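Local coordinates for RNA-binding protein RO60 (Deinococcus radiodurans, PDB 2NVO), which binds several small RNAs that accumulate during recovery from ultraviolet irradiation and contributes to the bacterium's resistance to ultraviolet irradiation, at residues G279-R283 / V284-T288; P341-V344 / D345-E349. All coordinates share one frame; numbering follows the deposited sequence.

Contact 1 of 2, residues G279-R283 / V284-T288; sequences GNLGR and VGVLT
Helix 271-283 ends here: Val284 N still makes a weak bond to Asn280 O (3.3 Å), after which the chain turns through Gly285, in left-handed conformation with phi 70°, and Leu281 O accepts from both Val286 N and Leu287 N. The Val286 bond, 2.9 Å from N to Leu281 O, runs nearly along the C=O axis, although its N-H is bent away from the oxygen. Leu287 N, 3.0 Å from Leu281 O, instead comes in from above the carbonyl plane. A glycine with positive phi followed by a six-to-one bond is the signature of a Schellman C-cap. The match is partial, because Gly282 O and Gly285 N stand 3.6 Å apart.

The apolar pair expected in such a cap is present. Leu281 CD2 meets Val286 CG1 at 4.0 Å, the two side chains crossing at a slant. Leu287 comes in beside them, its CB 3.9 Å from Leu281 CB and its CD2 branch also resting on that methylene. With CG anti to the backbone N (chi1 -171°), Leu287 turns CD2 back onto the CB of Leu281. Tyr262 of helix 259-266 touches Leu281 and Val284, Arg263 lies against Val286, and Val295 and Val298 of helix 292-302 pack on Leu287. Both methyls of Val284 press on Asn280 O, CG2 at 3.0 Å, a tight fit. Gly282 CA directs a C-H toward Leu287 O.

One carbonyl oxygen, Leu281 O, is therefore gripped by two amides of the departing chain, and the side chains of Leu281, Val286 and Leu287 around it are buried, while Gly285 at the bend stays open to solvent.

Contact 2 of 2, residues P341-V344 / D345-E349; sequences PRVV and DALEE
The opening turns of helix 341-354, within the TROVE part of the protein, form a regular alpha-helical run in which Pro341 to Val344 offer their carbonyls to the amides four residues on. The straightest of the four is Asp345 N to Pro341 O, 2.8 Å with an N-H...O angle of 159° and the donor in the carbonyl plane. Ala346 N approaches Arg342 O differently, from well above the plane, at 3.0 Å. Leu347 N to Val343 O is only modestly tilted, and Glu348 N to Val344 O is the longest at 3.3 Å.

The side chains divide by face. Val343 and Leu347 lie on the buried one, Val343 CG1 reaching Leu347 CD1 at 4.4 Å. Leu347 turns its CG anti to its own carbonyl carbon (chi1 -70°), which swings the chain back until CG sits 3.4 Å from Val343 O. Outside the segment it packs on Leu275 and Leu278 of helix 271-283 and touches Arg322, while Val343 packs on Leu302 and Tyr325.

Polar groups edge the exposed face. Arg342 and Asp345 carry opposite charges, but NE and OD2 are 6.1 Å apart, too far for a salt bridge. Glu348, extended beyond CG, brings its carboxylate near Val344 and has a long, weak ion pair with Arg322; its carboxylate oxygen OE2 lies 3.8 Å from Val344 CG1.

Overall arrangement
Both contacts lie in the TROVE region, which forms the horseshoe of HEAT-like helical repeats, on the same side of the chain's centre and away from the calcium site. They come in series: contact 1 closes helix 271-283, and contact 2 opens helix 341-354 after helices 292-302, 305-310 and 315-326 have intervened. Their centres are about 15 Å apart, and they meet directly where Leu287 CD1 packs on Val343 CG2 at 4.3 Å. Helices 271-283 and 292-302 contribute side chains to both, so the end of one helix and the start of a later one share an apolar layer in the stretch leading to the VWFA-like domain that closes the ring.

Contact 1 of 2, residues G279-R283 / V284-T288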
loop_
_atom_site.group_PDB
_atom_site.type_symbol
_atom_site.label_atom_id
_atom_site.label_comp_id
_atom_site.label_asym_id
_atom_site.label_seq_id
_atom_site.Cartn_x
_atom_site.Cartn_y
_atom_site.Cartn_z
ATOM N N GLY A 279 7.468 -12.521 14.116
ATOM C CA GLY A 279 8.751 -13.192 13.977
ATOM C C GLY A 279 9.809 -12.556 14.860
ATOM O O GLY A 279 10.555 -13.244 15.562
ATOM N N ASN A 280 9.869 -11.233 14.823
ATOM C CA ASN A 280 10.761 -10.470 15.685
ATOM C C ASN A 280 10.580 -10.763 17.178
ATOM O O ASN A 280 11.491 -10.526 17.973
ATOM C CB ASN A 280 10.576 -8.971 15.426
ATOM C CG ASN A 280 11.313 -8.493 14.179
ATOM O OD1 ASN A 280 12.229 -9.159 13.699
ATOM N ND2 ASN A 280 10.921 -7.334 13.660
ATOM N N LEU A 281 9.404 -11.272 17.548
ATOM C CA LEU A 281 9.071 -11.569 18.940
ATOM C C LEU A 281 9.437 -13.002 19.286
ATOM O O LEU A 281 9.811 -13.307 20.418
ATOM C CB LEU A 281 7.573 -11.337 19.171
ATOM C CG LEU A 281 7.173 -9.861 19.122
ATOM C CD1 LEU A 281 5.689 -9.660 18.835
ATOM C CD2 LEU A 281 7.561 -9.186 20.425
ATOM N N GLY A 282 9.331 -13.884 18.303
ATOM C CA GLY A 282 9.741 -15.255 18.497
ATOM C C GLY A 282 11.251 -15.289 18.626
ATOM O O GLY A 282 11.805 -16.123 19.351
ATOM N N ARG A 283 11.900 -14.365 17.918
ATOM C CA ARG A 283 13.356 -14.328 17.817
ATOM C C ARG A 283 13.962 -13.810 19.108
ATOM O O ARG A 283 14.753 -14.504 19.745
ATOM C CB ARG A 283 13.790 -13.434 16.651
ATOM C CG ARG A 283 15.274 -13.539 16.316
ATOM C CD ARG A 283 15.681 -12.583 15.199
ATOM N NE ARG A 283 15.828 -11.201 15.651
ATOM C CZ ARG A 283 15.098 -10.192 15.191
ATOM N NH1 ARG A 283 14.173 -10.423 14.275
ATOM N NH2 ARG A 283 15.288 -8.957 15.642
ATOM N N VAL A 284 13.573 -12.596 19.489
ATOM C CA VAL A 284 14.031 -11.976 20.730
ATOM C C VAL A 284 13.485 -12.648 21.991
ATOM O O VAL A 284 13.516 -12.052 23.065
ATOM C CB VAL A 284 13.662 -10.492 20.778
ATOM C CG1 VAL A 284 14.133 -9.800 19.519
ATOM C CG2 VAL A 284 12.167 -10.330 20.940
ATOM N N GLY A 285 12.985 -13.877 21.855
ATOM C CA GLY A 285 12.633 -14.707 22.996
ATOM C C GLY A 285 11.418 -14.288 23.815
ATOM O O GLY A 285 11.232 -14.744 24.946
ATOM N N VAL A 286 10.585 -13.429 23.244
ATOM C CA VAL A 286 9.372 -12.978 23.916
ATOM C C VAL A 286 8.163 -13.926 23.717
ATOM O O VAL A 286 7.348 -14.119 24.625
ATOM C CB VAL A 286 8.990 -11.572 23.433
ATOM C CG1 VAL A 286 7.548 -11.252 23.808
ATOM C CG2 VAL A 286 9.948 -10.542 23.993
ATOM N N LEU A 287 8.064 -14.518 22.530
ATOM C CA LEU A 287 6.886 -15.277 22.128
ATOM C C LEU A 287 7.257 -16.731 21.836
ATOM O O LEU A 287 7.672 -17.064 20.721
ATOM C CB LEU A 287 6.280 -14.604 20.887
ATOM C CG LEU A 287 4.926 -14.963 20.272
ATOM C CD1 LEU A 287 3.755 -14.810 21.269
ATOM C CD2 LEU A 287 4.690 -14.067 19.070
ATOM N N THR A 288 7.116 -17.597 22.835
ATOM C CA THR A 288 7.563 -18.986 22.729
ATOM C C THR A 288 6.497 -19.965 23.200
ATOM O O THR A 288 5.699 -19.642 24.068
ATOM C CB THR A 288 8.856 -19.225 23.544
ATOM O OG1 THR A 288 8.541 -19.317 24.942
ATOM C CG2 THR A 288 9.835 -18.081 23.320
#

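Contact 2 of 2, residues P341-V344 / D345-E349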
loop_
_atom_site.group_PDB
_atom_site.type_symbol
_atom_site.label_atom_id
_atom_site.label_comp_id
_atom_site.label_asym_id
_atom_site.label_seq_id
_atom_site.Cartn_x
_atom_site.Cartn_y
_atom_site.Cartn_z
ATOM N N PRO A 341 2.251 -22.533 17.589
ATOM C CA PRO A 341 1.140 -23.067 16.795
ATOM C C PRO A 341 -0.182 -22.348 17.032
ATOM O O PRO A 341 -0.863 -22.000 16.070
ATOM C CB PRO A 341 1.050 -24.520 17.259
ATOM C CG PRO A 341 2.450 -24.854 17.658
ATOM C CD PRO A 341 2.968 -23.599 18.309
ATOM N N ARG A 342 -0.546 -22.114 18.288
ATOM C CA ARG A 342 -1.840 -21.493 18.557
ATOM C C ARG A 342 -1.891 -20.034 18.087
ATOM O O ARG A 342 -2.971 -19.476 17.921
ATOM C CB ARG A 342 -2.229 -21.641 20.043
ATOM C CG ARG A 342 -2.785 -23.026 20.384
ATOM C CD ARG A 342 -3.061 -23.219 21.885
ATOM N NE ARG A 342 -4.158 -22.374 22.330
ATOM C CZ ARG A 342 -4.003 -21.258 23.026
ATOM N NH1 ARG A 342 -2.789 -20.868 23.382
ATOM N NH2 ARG A 342 -5.065 -20.544 23.380
ATOM N N VAL A 343 -0.729 -19.415 17.879
ATOM C CA VAL A 343 -0.679 -18.066 17.307
ATOM C C VAL A 343 -0.934 -18.170 15.805
ATOM O O VAL A 343 -1.715 -17.408 15.244
ATOM C CB VAL A 343 0.674 -17.350 17.571
ATOM C CG1 VAL A 343 0.773 -16.052 16.794
ATOM C CG2 VAL A 343 0.862 -17.068 19.074
ATOM N N VAL A 344 -0.273 -19.132 15.164
ATOM C CA VAL A 344 -0.573 -19.443 13.768
ATOM C C VAL A 344 -2.064 -19.685 13.598
ATOM O O VAL A 344 -2.686 -19.180 12.665
ATOM C CB VAL A 344 0.200 -20.679 13.290
ATOM C CG1 VAL A 344 -0.379 -21.180 11.967
ATOM C CG2 VAL A 344 1.673 -20.342 13.158
ATOM N N ASP A 345 -2.638 -20.443 14.528
ATOM C CA ASP A 345 -4.074 -20.722 14.536
ATOM C C ASP A 345 -4.910 -19.455 14.631
ATOM O O ASP A 345 -5.943 -19.333 13.982
ATOM C CB ASP A 345 -4.448 -21.611 15.725
ATOM C CG ASP A 345 -4.232 -23.085 15.459
ATOM O OD1 ASP A 345 -4.100 -23.479 14.279
ATOM O OD2 ASP A 345 -4.204 -23.852 16.447
ATOM N N ALA A 346 -4.496 -18.531 15.487
ATOM C CA ALA A 346 -5.275 -17.316 15.706
ATOM C C ALA A 346 -5.267 -16.456 14.444
ATOM O O ALA A 346 -6.216 -15.716 14.153
ATOM C CB ALA A 346 -4.705 -16.545 16.859
ATOM N N LEU A 347 -4.160 -16.528 13.720
ATOM C CA LEU A 347 -4.032 -15.803 12.456
ATOM C C LEU A 347 -4.996 -16.346 11.400
ATOM O O LEU A 347 -5.483 -15.599 10.547
ATOM C CB LEU A 347 -2.583 -15.813 11.988
ATOM C CG LEU A 347 -1.680 -14.938 12.864
ATOM C CD1 LEU A 347 -0.231 -15.243 12.576
ATOM C CD2 LEU A 347 -1.967 -13.470 12.644
ATOM N N GLU A 348 -5.296 -17.636 11.473
ATOM C CA GLU A 348 -6.307 -18.212 10.596
ATOM C C GLU A 348 -7.673 -17.662 10.945
ATOM O O GLU A 348 -8.504 -17.455 10.064
ATOM C CB GLU A 348 -6.293 -19.743 10.647
ATOM C CG GLU A 348 -5.160 -20.344 9.836
ATOM C CD GLU A 348 -4.898 -21.807 10.147
ATOM O OE1 GLU A 348 -5.858 -22.602 10.178
ATOM O OE2 GLU A 348 -3.716 -22.164 10.350
ATOM N N GLU A 349 -7.900 -17.403 12.233
ATOM C CA GLU A 349 -9.150 -16.803 12.667
ATOM C C GLU A 349 -9.241 -15.330 12.276
ATOM O O GLU A 349 -10.298 -14.867 11.866
ATOM C CB GLU A 349 -9.345 -16.959 14.192
ATOM C CG GLU A 349 -10.698 -16.438 14.668
ATOM C CD GLU A 349 -10.912 -16.572 16.179
ATOM O OE1 GLU A 349 -10.231 -17.401 16.808
ATOM O OE2 GLU A 349 -11.773 -15.848 16.725
#